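Local coordinates for protein phosphatidylglycerophosphatase B (Bacillus subtilis, PDB 6FMX) that removes the terminal phosphate of phosphatidylglycerophosphate in the cell membrane to give phosphatidylglycerol, and also dephosphorylates undecaprenyl pyrophosphate, at residues A[63-68]-A[184-189]; A[68-71]-A[75-78]; A[118-123]-A[192-197]; A[136-141]-A[188-193]. All coordinates share one frame; numbering follows the deposited sequence.

Contact 1: A[63-68]-A[184-189]; sequences EVMTGI and RVYLGV. With WO4 (tungstate(VI)ion), chain G.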
loop_
_atom_site.group_PDB
_atom_site.type_symbol
_atom_site.label_atom_id
_atom_site.label_comp_id
_atom_site.label_asym_id
_atom_site.label_seq_id
_atom_site.Cartn_x
_atom_site.Cartn_y
_atom_site.Cartn_z
ATOM N N GLU A 63 -14.736 13.167 -6.523
ATOM C CA GLU A 63 -15.516 11.935 -6.442
ATOM C C GLU A 63 -14.721 10.746 -6.951
ATOM O O GLU A 63 -14.717 9.678 -6.327
ATOM C CB GLU A 63 -16.803 12.053 -7.260
ATOM C CG GLU A 63 -17.962 12.779 -6.612
ATOM C CD GLU A 63 -19.265 12.535 -7.366
ATOM O OE1 GLU A 63 -19.224 11.837 -8.405
ATOM O OE2 GLU A 63 -20.326 13.027 -6.921
ATOM N N VAL A 64 -14.079 10.903 -8.109
ATOM C CA VAL A 64 -13.299 9.814 -8.679
ATOM C C VAL A 64 -12.175 9.419 -7.730
ATOM O O VAL A 64 -11.913 8.232 -7.507
ATOM C CB VAL A 64 -12.751 10.210 -10.059
ATOM C CG1 VAL A 64 -11.750 9.176 -10.544
ATOM C CG2 VAL A 64 -13.898 10.377 -11.057
ATOM N N MET A 65 -11.488 10.415 -7.167
ATOM C CA MET A 65 -10.356 10.122 -6.301
ATOM C C MET A 65 -10.797 9.476 -4.995
ATOM O O MET A 65 -10.061 8.669 -4.422
ATOM C CB MET A 65 -9.565 11.401 -6.043
ATOM C CG MET A 65 -8.729 11.830 -7.228
ATOM S SD MET A 65 -7.265 10.778 -7.372
ATOM C CE MET A 65 -6.342 11.635 -8.645
ATOM N N THR A 66 -11.990 9.812 -4.516
ATOM C CA THR A 66 -12.534 9.149 -3.336
ATOM C C THR A 66 -12.864 7.689 -3.630
ATOM O O THR A 66 -12.637 6.808 -2.792
ATOM C CB THR A 66 -13.771 9.910 -2.858
ATOM O OG1 THR A 66 -13.364 11.193 -2.362
ATOM C CG2 THR A 66 -14.488 9.146 -1.760
ATOM N N GLY A 67 -13.398 7.417 -4.821
ATOM C CA GLY A 67 -13.599 6.037 -5.230
ATOM C C GLY A 67 -12.292 5.272 -5.335
ATOM O O GLY A 67 -12.179 4.144 -4.852
ATOM N N ILE A 68 -11.285 5.886 -5.960
ATOM C CA ILE A 68 -9.969 5.261 -6.071
ATOM C C ILE A 68 -9.411 4.940 -4.692
ATOM O O ILE A 68 -8.868 3.851 -4.459
ATOM C CB ILE A 68 -9.015 6.179 -6.856
ATOM C CG1 ILE A 68 -9.341 6.154 -8.345
ATOM C CG2 ILE A 68 -7.543 5.812 -6.599
ATOM C CD1 ILE A 68 -8.527 7.156 -9.131
ATOM N N ARG A 184 -4.342 9.776 -1.712
ATOM C CA ARG A 184 -4.191 10.284 -0.349
ATOM C C ARG A 184 -3.608 11.689 -0.338
ATOM O O ARG A 184 -3.960 12.501 0.526
ATOM C CB ARG A 184 -3.310 9.355 0.496
ATOM C CG ARG A 184 -3.666 7.872 0.394
ATOM C CD ARG A 184 -5.139 7.655 0.724
ATOM N NE ARG A 184 -5.431 7.854 2.140
ATOM C CZ ARG A 184 -6.661 7.929 2.643
ATOM N NH1 ARG A 184 -7.718 7.835 1.846
ATOM N NH2 ARG A 184 -6.835 8.104 3.944
ATOM N N VAL A 185 -2.716 11.995 -1.279
ATOM C CA VAL A 185 -2.182 13.349 -1.359
ATOM C C VAL A 185 -3.215 14.284 -1.976
ATOM O O VAL A 185 -3.447 15.390 -1.475
ATOM C CB VAL A 185 -0.861 13.365 -2.145
ATOM C CG1 VAL A 185 -0.320 14.777 -2.206
ATOM C CG2 VAL A 185 0.166 12.411 -1.490
ATOM N N TYR A 186 -3.862 13.844 -3.058
ATOM C CA TYR A 186 -4.939 14.614 -3.680
ATOM C C TYR A 186 -6.021 14.988 -2.671
ATOM O O TYR A 186 -6.492 16.134 -2.638
ATOM C CB TYR A 186 -5.554 13.811 -4.837
ATOM C CG TYR A 186 -6.706 14.523 -5.529
ATOM C CD1 TYR A 186 -7.982 14.523 -4.979
ATOM C CD2 TYR A 186 -6.520 15.175 -6.740
ATOM C CE1 TYR A 186 -9.032 15.180 -5.594
ATOM C CE2 TYR A 186 -7.578 15.827 -7.377
ATOM C CZ TYR A 186 -8.827 15.822 -6.792
ATOM O OH TYR A 186 -9.885 16.469 -7.391
ATOM N N LEU A 187 -6.476 14.018 -1.884
ATOM C CA LEU A 187 -7.571 14.234 -0.947
ATOM C C LEU A 187 -7.136 14.966 0.318
ATOM O O LEU A 187 -7.963 15.163 1.217
ATOM C CB LEU A 187 -8.225 12.898 -0.581
ATOM C CG LEU A 187 -8.904 12.158 -1.736
ATOM C CD1 LEU A 187 -9.232 10.722 -1.359
ATOM C CD2 LEU A 187 -10.169 12.909 -2.183
ATOM N N GLY A 188 -5.868 15.351 0.414
ATOM C CA GLY A 188 -5.418 16.199 1.500
ATOM C C GLY A 188 -5.388 15.564 2.874
ATOM O O GLY A 188 -5.550 16.270 3.877
ATOM N N VAL A 189 -5.153 14.254 2.960
ATOM C CA VAL A 189 -5.075 13.578 4.251
ATOM C C VAL A 189 -3.720 12.933 4.505
ATOM O O VAL A 189 -3.456 12.507 5.637
ATOM C CB VAL A 189 -6.203 12.538 4.418
ATOM C CG1 VAL A 189 -7.533 13.253 4.603
ATOM C CG2 VAL A 189 -6.262 11.612 3.226
HETATM W W WO4 G . -4.461 6.546 6.271
HETATM O O1 WO4 G . -5.443 8.325 6.423
HETATM O O2 WO4 G . -2.860 6.483 7.518
HETATM O O3 WO4 G . -5.698 5.058 6.904
HETATM O O4 WO4 G . -3.815 6.369 4.379
#
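M65 reaches from helix 59-70 across to Y186 and L187, at the C-terminal end of helix 166-186. Its CB starts at the rim of the tyrosine ring, 3.7 Å from Y186 CD1, and also faces the methyl CD2 of L187. CG then sits over the middle of the ring, 3.6 Å from the Y186 centroid and only 13° off the normal, a CH-pi contact. A bend at chi2 (-75°) keeps SD over the same face, 4.6 Å from the Y186 centroid, which makes this a Met-aromatic contact. CE ends past the other rim, 4.0 Å from Y186 CD2. L187 fills in beside it: CD1 packs on the carbonyl oxygen of M65 and CD2 lies 3.6 Å from T66 OG1, a hydroxyl bonded to the backbone O of N62. The tyrosine OH is bonded to N62 OD1, which helps fix the ring. G188 ends the helix in a Schellman motif. In the preceding turn, R184 points its NH2 at tungstate O1, 2.9 Å away, and its NH1 at T69. No hydrogen bond joins the segments; their contact is apolar, holding helix 59-70, probably on the extracellular side, against the end of helix 166-186, whose last turn carries an anion-binding arginine.

Contact 2: A[68-71]-A[75-78]; sequences ITHL and SFLL. With OLC ((2R)-2,3-dihydroxypropyl (9Z)-octadec-9-enoate), chain B.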
loop_
_atom_site.group_PDB
_atom_site.type_symbol
_atom_site.label_atom_id
_atom_site.label_comp_id
_atom_site.label_asym_id
_atom_site.label_seq_id
_atom_site.Cartn_x
_atom_site.Cartn_y
_atom_site.Cartn_z
ATOM N N ILE A 68 -11.285 5.886 -5.960
ATOM C CA ILE A 68 -9.969 5.261 -6.071
ATOM C C ILE A 68 -9.411 4.940 -4.692
ATOM O O ILE A 68 -8.868 3.851 -4.459
ATOM C CB ILE A 68 -9.015 6.179 -6.856
ATOM C CG1 ILE A 68 -9.341 6.154 -8.345
ATOM C CG2 ILE A 68 -7.543 5.812 -6.599
ATOM C CD1 ILE A 68 -8.527 7.156 -9.131
ATOM N N THR A 69 -9.537 5.879 -3.755
ATOM C CA THR A 69 -8.879 5.710 -2.470
ATOM C C THR A 69 -9.451 4.528 -1.695
ATOM O O THR A 69 -8.728 3.914 -0.897
ATOM C CB THR A 69 -8.974 7.011 -1.664
ATOM O OG1 THR A 69 -7.884 7.054 -0.748
ATOM C CG2 THR A 69 -10.272 7.082 -0.866
ATOM N N HIS A 70 -10.706 4.152 -1.973
ATOM C CA HIS A 70 -11.327 3.025 -1.286
ATOM C C HIS A 70 -10.633 1.711 -1.616
ATOM O O HIS A 70 -10.704 0.765 -0.825
ATOM C CB HIS A 70 -12.816 2.950 -1.640
ATOM C CG HIS A 70 -13.592 1.976 -0.804
ATOM N ND1 HIS A 70 -13.719 2.102 0.563
ATOM C CD2 HIS A 70 -14.279 0.859 -1.143
ATOM C CE1 HIS A 70 -14.449 1.105 1.030
ATOM N NE2 HIS A 70 -14.802 0.337 0.015
ATOM N N LEU A 71 -9.968 1.626 -2.772
ATOM C CA LEU A 71 -9.193 0.432 -3.099
ATOM C C LEU A 71 -8.057 0.199 -2.110
ATOM O O LEU A 71 -7.557 -0.930 -2.012
ATOM C CB LEU A 71 -8.631 0.534 -4.518
ATOM C CG LEU A 71 -9.664 0.757 -5.622
ATOM C CD1 LEU A 71 -8.976 1.227 -6.892
ATOM C CD2 LEU A 71 -10.472 -0.507 -5.877
ATOM N N SER A 75 -11.002 -1.734 5.133
ATOM C CA SER A 75 -12.358 -2.262 5.106
ATOM C C SER A 75 -12.723 -2.853 3.754
ATOM O O SER A 75 -13.631 -3.687 3.682
ATOM C CB SER A 75 -13.360 -1.172 5.481
ATOM O OG SER A 75 -13.546 -0.278 4.397
ATOM N N PHE A 76 -12.048 -2.437 2.686
ATOM C CA PHE A 76 -12.232 -3.054 1.381
ATOM C C PHE A 76 -11.306 -4.243 1.175
ATOM O O PHE A 76 -11.725 -5.262 0.617
ATOM C CB PHE A 76 -11.982 -2.022 0.278
ATOM C CG PHE A 76 -11.944 -2.597 -1.110
ATOM C CD1 PHE A 76 -13.117 -2.941 -1.765
ATOM C CD2 PHE A 76 -10.741 -2.758 -1.775
ATOM C CE1 PHE A 76 -13.085 -3.457 -3.057
ATOM C CE2 PHE A 76 -10.700 -3.269 -3.054
ATOM C CZ PHE A 76 -11.874 -3.619 -3.702
ATOM N N LEU A 77 -10.061 -4.144 1.643
ATOM C CA LEU A 77 -9.070 -5.164 1.328
ATOM C C LEU A 77 -9.275 -6.442 2.122
ATOM O O LEU A 77 -8.976 -7.523 1.607
ATOM C CB LEU A 77 -7.664 -4.623 1.559
ATOM C CG LEU A 77 -7.277 -3.551 0.549
ATOM C CD1 LEU A 77 -6.084 -2.782 1.050
ATOM C CD2 LEU A 77 -7.013 -4.127 -0.822
ATOM N N LEU A 78 -9.770 -6.359 3.361
ATOM C CA LEU A 78 -10.019 -7.581 4.112
ATOM C C LEU A 78 -11.050 -8.485 3.420
ATOM O O LEU A 78 -10.752 -9.665 3.209
ATOM C CB LEU A 78 -10.417 -7.255 5.557
ATOM C CG LEU A 78 -10.700 -8.459 6.455
ATOM C CD1 LEU A 78 -9.587 -9.498 6.356
ATOM C CD2 LEU A 78 -10.897 -8.021 7.906
HETATM C C18 OLC B . -10.473 -18.416 -9.612
HETATM C C10 OLC B . -11.891 -11.163 -8.585
HETATM C C9 OLC B . -12.587 -10.103 -8.220
HETATM C C17 OLC B . -10.839 -17.979 -8.193
HETATM C C11 OLC B . -11.620 -12.321 -7.622
HETATM C C8 OLC B . -13.153 -9.979 -6.807
HETATM C C24 OLC B . -16.974 -2.317 3.113
HETATM C C16 OLC B . -9.731 -17.124 -7.570
HETATM C C12 OLC B . -12.779 -13.323 -7.648
HETATM C C7 OLC B . -14.053 -8.752 -6.697
HETATM C C15 OLC B . -9.951 -15.652 -7.908
HETATM C C13 OLC B . -12.267 -14.733 -7.945
HETATM C C6 OLC B . -14.588 -8.676 -5.269
HETATM C C14 OLC B . -11.076 -15.061 -7.055
HETATM C C5 OLC B . -14.870 -7.221 -4.890
HETATM C C4 OLC B . -14.290 -6.929 -3.504
HETATM C C3 OLC B . -15.402 -6.830 -2.462
HETATM C C2 OLC B . -14.890 -6.055 -1.250
HETATM C C21 OLC B . -16.613 -4.145 1.433
HETATM C C1 OLC B . -16.043 -5.643 -0.333
HETATM C C22 OLC B . -16.882 -2.653 1.629
HETATM O O19 OLC B . -16.852 -6.443 -0.007
HETATM O O25 OLC B . -16.486 -1.018 3.335
HETATM O O23 OLC B . -15.833 -1.920 1.066
HETATM O O20 OLC B . -16.147 -4.321 0.122
#
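H70 and F76 both swing their rings anti to their own backbone nitrogens, with chi1 at -170° and 171°, and this brings the imidazole of one over the CB of the other. F76 CB lies over one face of the H70 ring, 4.0 Å from its centroid, as a CH-pi contact. The rings themselves meet obliquely, their planes 52° apart. The backbone also presses in here: the carbonyl oxygen of H70 is 3.3 Å from F76 CB. Further along, L71 and F76 run side by side in the same direction, with L71 CD2 4.0 Å from F76 CE2. L77 brings its CD2 to 3.5 Å from the carbonyl oxygen of L71, an oxygen whose hydrogen bond comes from the hydroxyl of Y148 on helix 139-158. All this closes the tight connection between helix 59-70, probably on the extracellular side, and the transmembrane helix 74-92, a short turn probably near the outer membrane surface. A monoolein molecule lies along it. Its glycerol O23 takes a hydrogen bond of 2.7 Å from H70 NE2, arriving near the plane of the imidazole, while S75 OG shares a longer one, 3.2 Å, with the terminal hydroxyl O25. Past the ester the acyl chain runs beside the phenyl ring, where its C2 comes within 3.6 Å of F76 CD1.

Contact 3: A[118-123]-A[192-197]; sequences IERVRP and VTDVLG. With WO4 (tungstate(VI)ion), chain G.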
loop_
_atom_site.group_PDB
_atom_site.type_symbol
_atom_site.label_atom_id
_atom_site.label_comp_id
_atom_site.label_asym_id
_atom_site.label_seq_id
_atom_site.Cartn_x
_atom_site.Cartn_y
_atom_site.Cartn_z
ATOM N N ILE A 118 5.564 7.483 15.953
ATOM C CA ILE A 118 6.115 8.646 15.263
ATOM C C ILE A 118 5.255 9.889 15.492
ATOM O O ILE A 118 5.782 11.000 15.636
ATOM C CB ILE A 118 6.267 8.307 13.770
ATOM C CG1 ILE A 118 7.355 7.241 13.599
ATOM C CG2 ILE A 118 6.567 9.559 12.951
ATOM C CD1 ILE A 118 7.739 6.985 12.181
ATOM N N GLU A 119 3.929 9.728 15.500
ATOM C CA GLU A 119 2.990 10.786 15.900
ATOM C C GLU A 119 3.077 12.020 15.000
ATOM O O GLU A 119 3.066 13.163 15.475
ATOM C CB GLU A 119 3.202 11.182 17.366
ATOM C CG GLU A 119 2.827 10.106 18.372
ATOM C CD GLU A 119 2.967 10.581 19.811
ATOM O OE1 GLU A 119 4.059 11.069 20.180
ATOM O OE2 GLU A 119 1.980 10.474 20.569
ATOM N N ARG A 120 3.148 11.808 13.690
ATOM C CA ARG A 120 3.146 12.950 12.785
ATOM C C ARG A 120 1.747 13.545 12.663
ATOM O O ARG A 120 0.754 12.824 12.530
ATOM C CB ARG A 120 3.667 12.571 11.397
ATOM C CG ARG A 120 3.989 13.817 10.567
ATOM C CD ARG A 120 4.128 13.538 9.090
ATOM N NE ARG A 120 4.792 14.628 8.376
ATOM C CZ ARG A 120 5.327 14.492 7.168
ATOM N NH1 ARG A 120 5.262 13.317 6.544
ATOM N NH2 ARG A 120 5.924 15.519 6.578
ATOM N N VAL A 121 1.684 14.878 12.701
ATOM C CA VAL A 121 0.429 15.601 12.542
ATOM C C VAL A 121 0.014 15.576 11.076
ATOM O O VAL A 121 0.850 15.697 10.171
ATOM C CB VAL A 121 0.592 17.040 13.073
ATOM C CG1 VAL A 121 -0.639 17.858 12.811
ATOM C CG2 VAL A 121 0.890 17.043 14.565
ATOM N N ARG A 122 -1.290 15.411 10.834
ATOM C CA ARG A 122 -1.833 15.369 9.481
ATOM C C ARG A 122 -1.712 16.735 8.800
ATOM O O ARG A 122 -1.537 17.756 9.467
ATOM C CB ARG A 122 -3.298 14.945 9.524
ATOM C CG ARG A 122 -3.532 13.556 10.058
ATOM C CD ARG A 122 -3.775 12.588 8.917
ATOM N NE ARG A 122 -3.950 11.222 9.388
ATOM C CZ ARG A 122 -4.331 10.218 8.609
ATOM N NH1 ARG A 122 -4.567 10.439 7.325
ATOM N NH2 ARG A 122 -4.473 8.997 9.111
ATOM N N PRO A 123 -1.805 16.777 7.465
ATOM C CA PRO A 123 -1.717 18.079 6.773
ATOM C C PRO A 123 -2.740 19.103 7.252
ATOM O O PRO A 123 -2.368 20.234 7.604
ATOM C CB PRO A 123 -1.933 17.695 5.301
ATOM C CG PRO A 123 -1.396 16.289 5.211
ATOM C CD PRO A 123 -1.796 15.641 6.513
ATOM N N VAL A 192 3.042 13.539 0.824
ATOM C CA VAL A 192 3.728 12.644 -0.102
ATOM C C VAL A 192 4.663 11.705 0.655
ATOM O O VAL A 192 4.724 10.504 0.370
ATOM C CB VAL A 192 4.478 13.461 -1.172
ATOM C CG1 VAL A 192 5.638 12.657 -1.772
ATOM C CG2 VAL A 192 3.517 13.884 -2.256
ATOM N N THR A 193 5.391 12.227 1.644
ATOM C CA THR A 193 6.330 11.361 2.354
ATOM C C THR A 193 5.618 10.293 3.174
ATOM O O THR A 193 6.165 9.195 3.353
ATOM C CB THR A 193 7.256 12.187 3.249
ATOM O OG1 THR A 193 6.474 13.082 4.049
ATOM C CG2 THR A 193 8.242 12.973 2.399
ATOM N N ASP A 194 4.422 10.586 3.704
ATOM C CA ASP A 194 3.625 9.528 4.321
ATOM C C ASP A 194 3.347 8.414 3.324
ATOM O O ASP A 194 3.362 7.228 3.679
ATOM C CB ASP A 194 2.282 10.051 4.842
ATOM C CG ASP A 194 2.413 11.197 5.807
ATOM O OD1 ASP A 194 3.414 11.257 6.554
ATOM O OD2 ASP A 194 1.464 12.016 5.834
ATOM N N VAL A 195 3.052 8.790 2.078
ATOM C CA VAL A 195 2.717 7.813 1.046
ATOM C C VAL A 195 3.943 6.986 0.680
ATOM O O VAL A 195 3.880 5.751 0.598
ATOM C CB VAL A 195 2.125 8.527 -0.180
ATOM C CG1 VAL A 195 2.055 7.577 -1.374
ATOM C CG2 VAL A 195 0.738 9.082 0.162
ATOM N N LEU A 196 5.073 7.657 0.431
ATOM C CA LEU A 196 6.300 6.942 0.097
ATOM C C LEU A 196 6.733 6.028 1.239
ATOM O O LEU A 196 7.194 4.907 1.000
ATOM C CB LEU A 196 7.415 7.931 -0.255
ATOM C CG LEU A 196 7.254 8.848 -1.468
ATOM C CD1 LEU A 196 8.425 9.807 -1.565
ATOM C CD2 LEU A 196 7.138 8.049 -2.736
ATOM N N GLY A 197 6.591 6.488 2.486
ATOM C CA GLY A 197 6.905 5.633 3.620
ATOM C C GLY A 197 6.052 4.382 3.661
ATOM O O GLY A 197 6.554 3.284 3.914
HETATM W W WO4 G . -4.461 6.546 6.271
HETATM O O1 WO4 G . -5.443 8.325 6.423
HETATM O O2 WO4 G . -2.860 6.483 7.518
HETATM O O3 WO4 G . -5.698 5.058 6.904
HETATM O O4 WO4 G . -3.815 6.369 4.379
#
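R120 NH1 meets two oxygens of helix 192-215. T193 OG1 takes a nearly straight bond, 2.8 Å from R120 NH1 at 176°, lying in the guanidinium plane. D194 OD1 is also 2.8 Å from R120 NH1, but this salt bridge is bent to 137°, and the nitrogen approaches from above the carboxylate plane. The two flat groups stand almost perpendicular, 88° apart, so one nitrogen rather than a paired edge does the gripping. An extended side chain, with CG to NE stretched out, carries the guanidinium from the loop to the helix. In the next shell D46 of helix 40-54 binds both R120 NH2 and T193 OG1, tying arginine and threonine together. The other carboxylate oxygen, D194 OD2, is held by the hydroxyl of S135 and the backbone N of F191. Two residues along the loop, R122 heads elsewhere: its guanidinium edge faces tungstate O1, though the 2.5 Å from R122 NH1 to that oxygen is doubtfully short, and its NE pairs with E131. The loop belongs to the first phosphatase motif and D194 to the third, where the aspartate probably stabilises the nucleophilic histidine. The R120 bridge joins the two in this protein, and their convergence round the anion is typical of the PAP2 active site.

Contact 4: A[136-141]-A[188-193]; sequences FPSGHS and GVHFVT. With WO4 (tungstate(VI)ion), chain G.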
loop_
_atom_site.group_PDB
_atom_site.type_symbol
_atom_site.label_atom_id
_atom_site.label_comp_id
_atom_site.label_asym_id
_atom_site.label_seq_id
_atom_site.Cartn_x
_atom_site.Cartn_y
_atom_site.Cartn_z
ATOM N N PHE A 136 1.946 9.422 9.526
ATOM C CA PHE A 136 3.086 8.710 8.949
ATOM C C PHE A 136 3.277 7.342 9.606
ATOM O O PHE A 136 3.395 7.268 10.836
ATOM C CB PHE A 136 4.386 9.545 9.114
ATOM C CG PHE A 136 5.604 8.932 8.446
ATOM C CD1 PHE A 136 6.396 8.017 9.122
ATOM C CD2 PHE A 136 5.960 9.286 7.151
ATOM C CE1 PHE A 136 7.512 7.448 8.512
ATOM C CE2 PHE A 136 7.088 8.728 6.536
ATOM C CZ PHE A 136 7.859 7.812 7.220
ATOM N N PRO A 137 3.360 6.249 8.829
ATOM C CA PRO A 137 3.219 6.160 7.367
ATOM C C PRO A 137 1.758 6.005 6.945
ATOM O O PRO A 137 0.944 5.620 7.786
ATOM C CB PRO A 137 4.023 4.905 7.005
ATOM C CG PRO A 137 3.986 4.058 8.247
ATOM C CD PRO A 137 3.816 4.981 9.428
ATOM N N SER A 138 1.435 6.283 5.676
ATOM C CA SER A 138 0.050 6.213 5.216
ATOM C C SER A 138 -0.433 4.771 5.168
ATOM O O SER A 138 0.170 3.929 4.499
ATOM C CB SER A 138 -0.088 6.856 3.833
ATOM O OG SER A 138 -1.300 6.447 3.211
ATOM N N GLY A 139 -1.533 4.489 5.864
ATOM C CA GLY A 139 -2.039 3.128 5.893
ATOM C C GLY A 139 -2.622 2.674 4.564
ATOM O O GLY A 139 -2.433 1.527 4.165
ATOM N N HIS A 140 -3.342 3.566 3.868
ATOM C CA HIS A 140 -3.884 3.187 2.561
ATOM C C HIS A 140 -2.765 2.834 1.591
ATOM O O HIS A 140 -2.871 1.864 0.828
ATOM C CB HIS A 140 -4.747 4.313 1.978
ATOM C CG HIS A 140 -6.167 4.331 2.463
ATOM N ND1 HIS A 140 -6.509 4.459 3.794
ATOM C CD2 HIS A 140 -7.338 4.300 1.781
ATOM C CE1 HIS A 140 -7.824 4.482 3.911
ATOM N NE2 HIS A 140 -8.353 4.391 2.704
ATOM N N SER A 141 -1.683 3.614 1.599
ATOM C CA SER A 141 -0.568 3.346 0.704
ATOM C C SER A 141 0.161 2.076 1.101
ATOM O O SER A 141 0.578 1.282 0.253
ATOM C CB SER A 141 0.388 4.541 0.699
ATOM O OG SER A 141 -0.338 5.753 0.535
ATOM N N GLY A 188 -5.868 15.351 0.414
ATOM C CA GLY A 188 -5.418 16.199 1.500
ATOM C C GLY A 188 -5.388 15.564 2.874
ATOM O O GLY A 188 -5.550 16.270 3.877
ATOM N N VAL A 189 -5.153 14.254 2.960
ATOM C CA VAL A 189 -5.075 13.578 4.251
ATOM C C VAL A 189 -3.720 12.933 4.505
ATOM O O VAL A 189 -3.456 12.507 5.637
ATOM C CB VAL A 189 -6.203 12.538 4.418
ATOM C CG1 VAL A 189 -7.533 13.253 4.603
ATOM C CG2 VAL A 189 -6.262 11.612 3.226
ATOM N N HIS A 190 -2.849 12.867 3.507
ATOM C CA HIS A 190 -1.488 12.429 3.731
ATOM C C HIS A 190 -0.552 13.363 2.990
ATOM O O HIS A 190 -0.911 13.946 1.958
ATOM C CB HIS A 190 -1.257 10.986 3.267
ATOM C CG HIS A 190 -1.863 9.950 4.168
ATOM N ND1 HIS A 190 -1.430 9.741 5.458
ATOM C CD2 HIS A 190 -2.840 9.042 3.950
ATOM C CE1 HIS A 190 -2.135 8.770 6.009
ATOM N NE2 HIS A 190 -2.984 8.313 5.108
ATOM N N PHE A 191 0.653 13.490 3.529
ATOM C CA PHE A 191 1.754 14.083 2.798
ATOM C C PHE A 191 2.356 13.047 1.857
ATOM O O PHE A 191 2.240 11.837 2.068
ATOM C CB PHE A 191 2.847 14.572 3.748
ATOM C CG PHE A 191 2.417 15.680 4.669
ATOM C CD1 PHE A 191 2.228 16.966 4.188
ATOM C CD2 PHE A 191 2.246 15.444 6.024
ATOM C CE1 PHE A 191 1.859 17.994 5.044
ATOM C CE2 PHE A 191 1.878 16.474 6.883
ATOM C CZ PHE A 191 1.689 17.744 6.391
ATOM N N VAL A 192 3.042 13.539 0.824
ATOM C CA VAL A 192 3.728 12.644 -0.102
ATOM C C VAL A 192 4.663 11.705 0.655
ATOM O O VAL A 192 4.724 10.504 0.370
ATOM C CB VAL A 192 4.478 13.461 -1.172
ATOM C CG1 VAL A 192 5.638 12.657 -1.772
ATOM C CG2 VAL A 192 3.517 13.884 -2.256
ATOM N N THR A 193 5.391 12.227 1.644
ATOM C CA THR A 193 6.330 11.361 2.354
ATOM C C THR A 193 5.618 10.293 3.174
ATOM O O THR A 193 6.165 9.195 3.353
ATOM C CB THR A 193 7.256 12.187 3.249
ATOM O OG1 THR A 193 6.474 13.082 4.049
ATOM C CG2 THR A 193 8.242 12.973 2.399
HETATM W W WO4 G . -4.461 6.546 6.271
HETATM O O1 WO4 G . -5.443 8.325 6.423
HETATM O O2 WO4 G . -2.860 6.483 7.518
HETATM O O3 WO4 G . -5.698 5.058 6.904
HETATM O O4 WO4 G . -3.815 6.369 4.379
#
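S138 packs its CB against the face of H190, and this is the tight part of the contact. That carbon sits over the centre of the imidazole, 3.4 Å from the H190 centroid and 3° off the normal, a CH-pi contact that covers one face of the ring. With OG anti to the backbone N (chi1 162°), the hydroxyl stays over the CD2 rim of the same face and gives a hydrogen bond of 2.8 Å from S138 OG to tungstate O4. The same oxygen caps helix 139-158 as the N-cap, accepting from S141 N, and S141 OG donates to it as well, so three bonds fix the hydroxyl. H190 addresses the anion with its edge: NE2 is 2.6 Å from the tungsten, which lies in the ring plane, but the fit is crowded and the exact bonding doubtful. The other ring nitrogen, ND1, makes a weak hydrogen bond to the carbonyl of S135, which helps set the ring's rotation. The first turn of helix 139-158 adds backbone donors, G139 N to tungstate O2 at 2.9 Å and H140 N to O4. The looser side is that of H140, which is only partly buried; its ring keeps clear of H190, and ND1 makes a longer bond of 3.3 Å to tungstate O3. At the far end F136 touches only the backbone, its ring edge 3.3 Å at CE2 from T193 O. K115, R122 and R184 complete the anion's surroundings. With H190 assigned as nucleophile and H140 as proton donor, tungstate probably occupies the substrate phosphate's place in a PAP2 active site, where motifs II and III meet.

In the fold
Contacts 3 and 4 lie together, their centres about 5 Å apart, sharing V192 and T193 at the start of helix 192-215; D194 O and S138 N probably hydrogen-bond between them. Contact 1 is about 11 Å from contact 4 between centres and shares G188 and V189 with it, in the connection from helix 166-186 to helix 192-215. Contacts 1, 3 and 4 each include a residue that binds the tungstate. Contact 2 lies farthest from contact 3, about 19 Å between centres, and about 12 Å from contact 1. It closes before contacts 3 and 4 begin, yet shares I68 with contact 1. Helix 59-70, probably extracellular, thus joins the lipid-contacting turn of contact 2 to the side of the anion pocket.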